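Endoglucanase, glycoside hydrolase family 5 protein (Cytophaga hutchinsonii, PDB 5IHS) probably hydrolyses internal beta-1,4-glucosidic bonds of cellulose, as an endoglucanase of the TIM-barrel glycoside hydrolase family 5. Local coordinates at residues Y119-Y124 / N152-V157. Numbering follows the deposited sequence.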
ATOM      1  N   TYR A 119       5.804   6.927  -6.606  1.00  6.59           N
ATOM      2  CA  TYR A 119       5.218   5.618  -6.860  1.00  6.33           C
ATOM      3  C   TYR A 119       3.765   5.594  -6.385  1.00  6.21           C
ATOM      4  O   TYR A 119       3.348   6.396  -5.538  1.00  6.47           O
ATOM      5  CB  TYR A 119       6.060   4.509  -6.205  1.00  6.83           C
ATOM      6  CG  TYR A 119       7.448   4.409  -6.825  1.00  6.82           C
ATOM      7  CD1 TYR A 119       7.653   3.670  -7.985  1.00  7.21           C
ATOM      8  CD2 TYR A 119       8.534   5.082  -6.283  1.00  7.36           C
ATOM      9  CE1 TYR A 119       8.899   3.607  -8.583  1.00  7.88           C
ATOM     10  CE2 TYR A 119       9.782   5.022  -6.865  1.00  7.94           C
ATOM     11  CZ  TYR A 119       9.964   4.297  -8.015  1.00  7.79           C
ATOM     12  OH  TYR A 119      11.230   4.292  -8.578  1.00  8.69           O
ATOM     13  N   VAL A 120       2.986   4.662  -6.933  1.00  6.28           N
ATOM     14  CA  VAL A 120       1.567   4.569  -6.610  1.00  6.21           C
ATOM     15  C   VAL A 120       1.159   3.105  -6.560  1.00  6.29           C
ATOM     16  O   VAL A 120       1.490   2.331  -7.471  1.00  7.27           O
ATOM     17  CB  VAL A 120       0.686   5.379  -7.589  1.00  7.26           C
ATOM     18  CG1 VAL A 120       0.897   4.955  -9.031  1.00  7.94           C
ATOM     19  CG2 VAL A 120      -0.788   5.283  -7.198  1.00  7.43           C
ATOM     20  N   ILE A 121       0.441   2.737  -5.499  1.00  5.99           N
ATOM     21  CA  ILE A 121      -0.118   1.400  -5.339  1.00  5.81           C
ATOM     22  C   ILE A 121      -1.581   1.429  -5.755  1.00  6.36           C
ATOM     23  O   ILE A 121      -2.373   2.202  -5.207  1.00  6.67           O
ATOM     24  CB  ILE A 121       0.005   0.915  -3.891  1.00  6.40           C
ATOM     25  CG1 ILE A 121       1.464   0.860  -3.441  1.00  7.05           C
ATOM     26  CG2 ILE A 121      -0.653  -0.451  -3.740  1.00  7.23           C
ATOM     27  CD1 ILE A 121       1.628   0.745  -1.945  1.00  7.94           C
ATOM     28  N   ILE A 122      -1.925   0.562  -6.707  1.00  6.23           N
ATOM     29  CA  ILE A 122      -3.304   0.343  -7.124  1.00  6.57           C
ATOM     30  C   ILE A 122      -3.818  -0.821  -6.282  1.00  6.59           C
ATOM     31  O   ILE A 122      -3.481  -1.973  -6.552  1.00  6.99           O
ATOM     32  CB  ILE A 122      -3.397   0.037  -8.622  1.00  7.57           C
ATOM     33  CG1 ILE A 122      -2.874   1.208  -9.457  1.00  8.97           C
ATOM     34  CG2 ILE A 122      -4.837  -0.319  -9.012  1.00  8.30           C
ATOM     35  CD1 ILE A 122      -2.753   0.899 -10.926  1.00 10.33           C
ATOM     36  N   ASP A 123      -4.616  -0.518  -5.245  1.00  6.56           N
ATOM     37  CA  ASP A 123      -5.077  -1.493  -4.254  1.00  6.71           C
ATOM     38  C   ASP A 123      -6.532  -1.889  -4.499  1.00  6.30           C
ATOM     39  O   ASP A 123      -7.450  -1.061  -4.402  1.00  7.06           O
ATOM     40  CB  ASP A 123      -4.881  -0.898  -2.858  1.00  6.66           C
ATOM     41  CG  ASP A 123      -5.715  -1.547  -1.758  1.00  7.04           C
ATOM     42  OD1 ASP A 123      -5.970  -2.767  -1.786  1.00  8.18           O
ATOM     43  OD2 ASP A 123      -6.081  -0.761  -0.820  1.00  7.42           O
ATOM     44  N   TYR A 124      -6.731  -3.169  -4.813  1.00  6.53           N
ATOM     45  CA  TYR A 124      -8.051  -3.789  -4.918  1.00  7.03           C
ATOM     46  C   TYR A 124      -8.490  -4.082  -3.490  1.00  6.80           C
ATOM     47  O   TYR A 124      -8.122  -5.099  -2.896  1.00  6.97           O
ATOM     48  CB  TYR A 124      -7.943  -5.043  -5.773  1.00  7.55           C
ATOM     49  CG  TYR A 124      -9.234  -5.545  -6.370  1.00  7.66           C
ATOM     50  CD1 TYR A 124      -9.846  -4.857  -7.419  1.00  8.58           C
ATOM     51  CD2 TYR A 124      -9.840  -6.703  -5.918  1.00  7.94           C
ATOM     52  CE1 TYR A 124     -11.021  -5.309  -7.987  1.00  8.68           C
ATOM     53  CE2 TYR A 124     -11.020  -7.164  -6.491  1.00  8.70           C
ATOM     54  CZ  TYR A 124     -11.604  -6.457  -7.522  1.00  9.02           C
ATOM     55  OH  TYR A 124     -12.773  -6.879  -8.114  1.00 10.74           O
ATOM     56  N   ASN A 152       6.118   3.915 -12.230  1.00  8.79           N
ATOM     57  CA  ASN A 152       5.523   4.328 -10.961  1.00  8.24           C
ATOM     58  C   ASN A 152       4.601   3.272 -10.357  1.00  7.12           C
ATOM     59  O   ASN A 152       4.291   3.364  -9.167  1.00  7.36           O
ATOM     60  CB  ASN A 152       4.668   5.579 -11.183  1.00  8.16           C
ATOM     61  CG  ASN A 152       5.406   6.679 -11.905  1.00  8.47           C
ATOM     62  OD1 ASN A 152       5.830   6.507 -13.055  1.00  8.97           O
ATOM     63  ND2 ASN A 152       5.513   7.849 -11.265  1.00  8.68           N
ATOM     64  N   ILE A 153       4.116   2.325 -11.156  1.00  7.80           N
ATOM     65  CA  ILE A 153       2.973   1.489 -10.785  1.00  8.08           C
ATOM     66  C   ILE A 153       3.404   0.295  -9.943  1.00  7.40           C
ATOM     67  O   ILE A 153       4.307  -0.455 -10.326  1.00  8.01           O
ATOM     68  CB  ILE A 153       2.261   0.975 -12.047  1.00  9.90           C
ATOM     69  CG1 ILE A 153       1.975   2.095 -13.065  1.00 11.50           C
ATOM     70  CG2 ILE A 153       1.020   0.161 -11.662  1.00 10.63           C
ATOM     71  CD1 ILE A 153       1.048   3.147 -12.570  1.00 11.66           C
ATOM     72  N   ILE A 154       2.675   0.072  -8.849  1.00  7.12           N
ATOM     73  CA  ILE A 154       2.717  -1.141  -8.036  1.00  7.05           C
ATOM     74  C   ILE A 154       1.276  -1.639  -7.924  1.00  6.45           C
ATOM     75  O   ILE A 154       0.371  -0.854  -7.630  1.00  7.62           O
ATOM     76  CB  ILE A 154       3.287  -0.834  -6.632  1.00  7.01           C
ATOM     77  CG1 ILE A 154       4.712  -0.271  -6.736  1.00  8.00           C
ATOM     78  CG2 ILE A 154       3.240  -2.073  -5.741  1.00  7.66           C
ATOM     79  CD1 ILE A 154       5.180   0.421  -5.470  1.00  8.97           C
ATOM     80  N   TYR A 155       1.051  -2.927  -8.195  1.00  6.64           N
ATOM     81  CA  TYR A 155      -0.287  -3.503  -8.119  1.00  6.58           C
ATOM     82  C   TYR A 155      -0.464  -4.246  -6.801  1.00  6.63           C
ATOM     83  O   TYR A 155       0.438  -4.962  -6.367  1.00  8.80           O
ATOM     84  CB  TYR A 155      -0.530  -4.484  -9.263  1.00  7.32           C
ATOM     85  CG  TYR A 155      -0.311  -3.910 -10.639  1.00  7.31           C
ATOM     86  CD1 TYR A 155      -1.327  -3.252 -11.310  1.00  7.96           C
ATOM     87  CD2 TYR A 155       0.910  -4.037 -11.275  1.00  7.79           C
ATOM     88  CE1 TYR A 155      -1.128  -2.736 -12.581  1.00  9.16           C
ATOM     89  CE2 TYR A 155       1.119  -3.527 -12.548  1.00  8.35           C
ATOM     90  CZ  TYR A 155       0.098  -2.880 -13.195  1.00  8.93           C
ATOM     91  OH  TYR A 155       0.276  -2.347 -14.453  1.00 10.00           O
ATOM     92  N   GLU A 156      -1.642  -4.120  -6.183  1.00  6.18           N
ATOM     93  CA  GLU A 156      -1.978  -4.825  -4.944  1.00  6.05           C
ATOM     94  C   GLU A 156      -3.326  -5.508  -5.180  1.00  6.10           C
ATOM     95  O   GLU A 156      -4.380  -4.868  -5.186  1.00  6.52           O
ATOM     96  CB  GLU A 156      -1.979  -3.859  -3.763  1.00  5.81           C
ATOM     97  CG  GLU A 156      -2.410  -4.509  -2.459  1.00  6.44           C
ATOM     98  CD  GLU A 156      -2.393  -3.570  -1.268  1.00  6.49           C
ATOM     99  OE1 GLU A 156      -2.182  -2.349  -1.446  1.00  6.96           O
ATOM    100  OE2 GLU A 156      -2.584  -4.077  -0.125  1.00  6.62           O
ATOM    101  N   VAL A 157      -3.285  -6.824  -5.416  1.00  6.14           N
ATOM    102  CA  VAL A 157      -4.433  -7.519  -6.007  1.00  6.17           C
ATOM    103  C   VAL A 157      -5.497  -7.978  -5.021  1.00  6.30           C
ATOM    104  O   VAL A 157      -6.601  -8.334  -5.454  1.00  7.15           O
ATOM    105  CB  VAL A 157      -3.980  -8.708  -6.878  1.00  7.60           C
ATOM    106  CG1 VAL A 157      -3.109  -8.214  -8.033  1.00  8.29           C
ATOM    107  CG2 VAL A 157      -3.261  -9.775  -6.060  1.00  8.65           C
TER
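Ile154 O is gripped from strand 119-124 by two neighbouring residues: Ile122 N donates a hydrogen bond of 2.9 Å to it, nearly in line with the carbonyl, and the CA-H of Ile121 adds a weaker contact, with Ile121 CA 3.3 Å from Ile154 O. Glu156 O repeats the pattern with Tyr124 N, at 2.9 Å and an almost straight N-H...O angle of 176°, and with the CA-H of Asp123. Backbone bonds from Val120 N to Asn152 O, Ile154 N to Val120 O and Glu156 N to Ile122 O complete the parallel pairing. These are strands three and four of the closed eight-stranded beta/alpha barrel, joined through helix 133-147 as a beta-alpha-beta unit. On the face toward helix 99-116, Val120 CG1 and Ile153 CD1 meet at 4.0 Å, their side chains running alongside each other. Ile122 CD1 touches Ile153 CG2 at 3.9 Å, and that same methyl of Ile153 rests over one face of the Tyr155 ring, displaced toward its rim. On the face lining the barrel interior, Glu156 is fully extended, CG anti to the backbone N (chi1 176°), which carries OE1 to 3.3 Å from Ile121 CG2 and 3.4 Å from Asp123 CB. The Asp123 and Glu156 carboxylates point the same way and stack with planes 25° apart, Asp123 OD1 lying 3.8 Å from Glu156 OE1. Arg85 forms a salt bridge to OE1 of Glu156, which would offset part of the like charge that the two carboxylates probably carry; Thr247 bonds OE2, while His125 holds Asp123 OD2. With an alanine in place of Glu156, Arg85 is likely to lose this carboxylate mate, Thr247 this hydrogen-bond partner, and the Asp123 carboxylate its stacking neighbour.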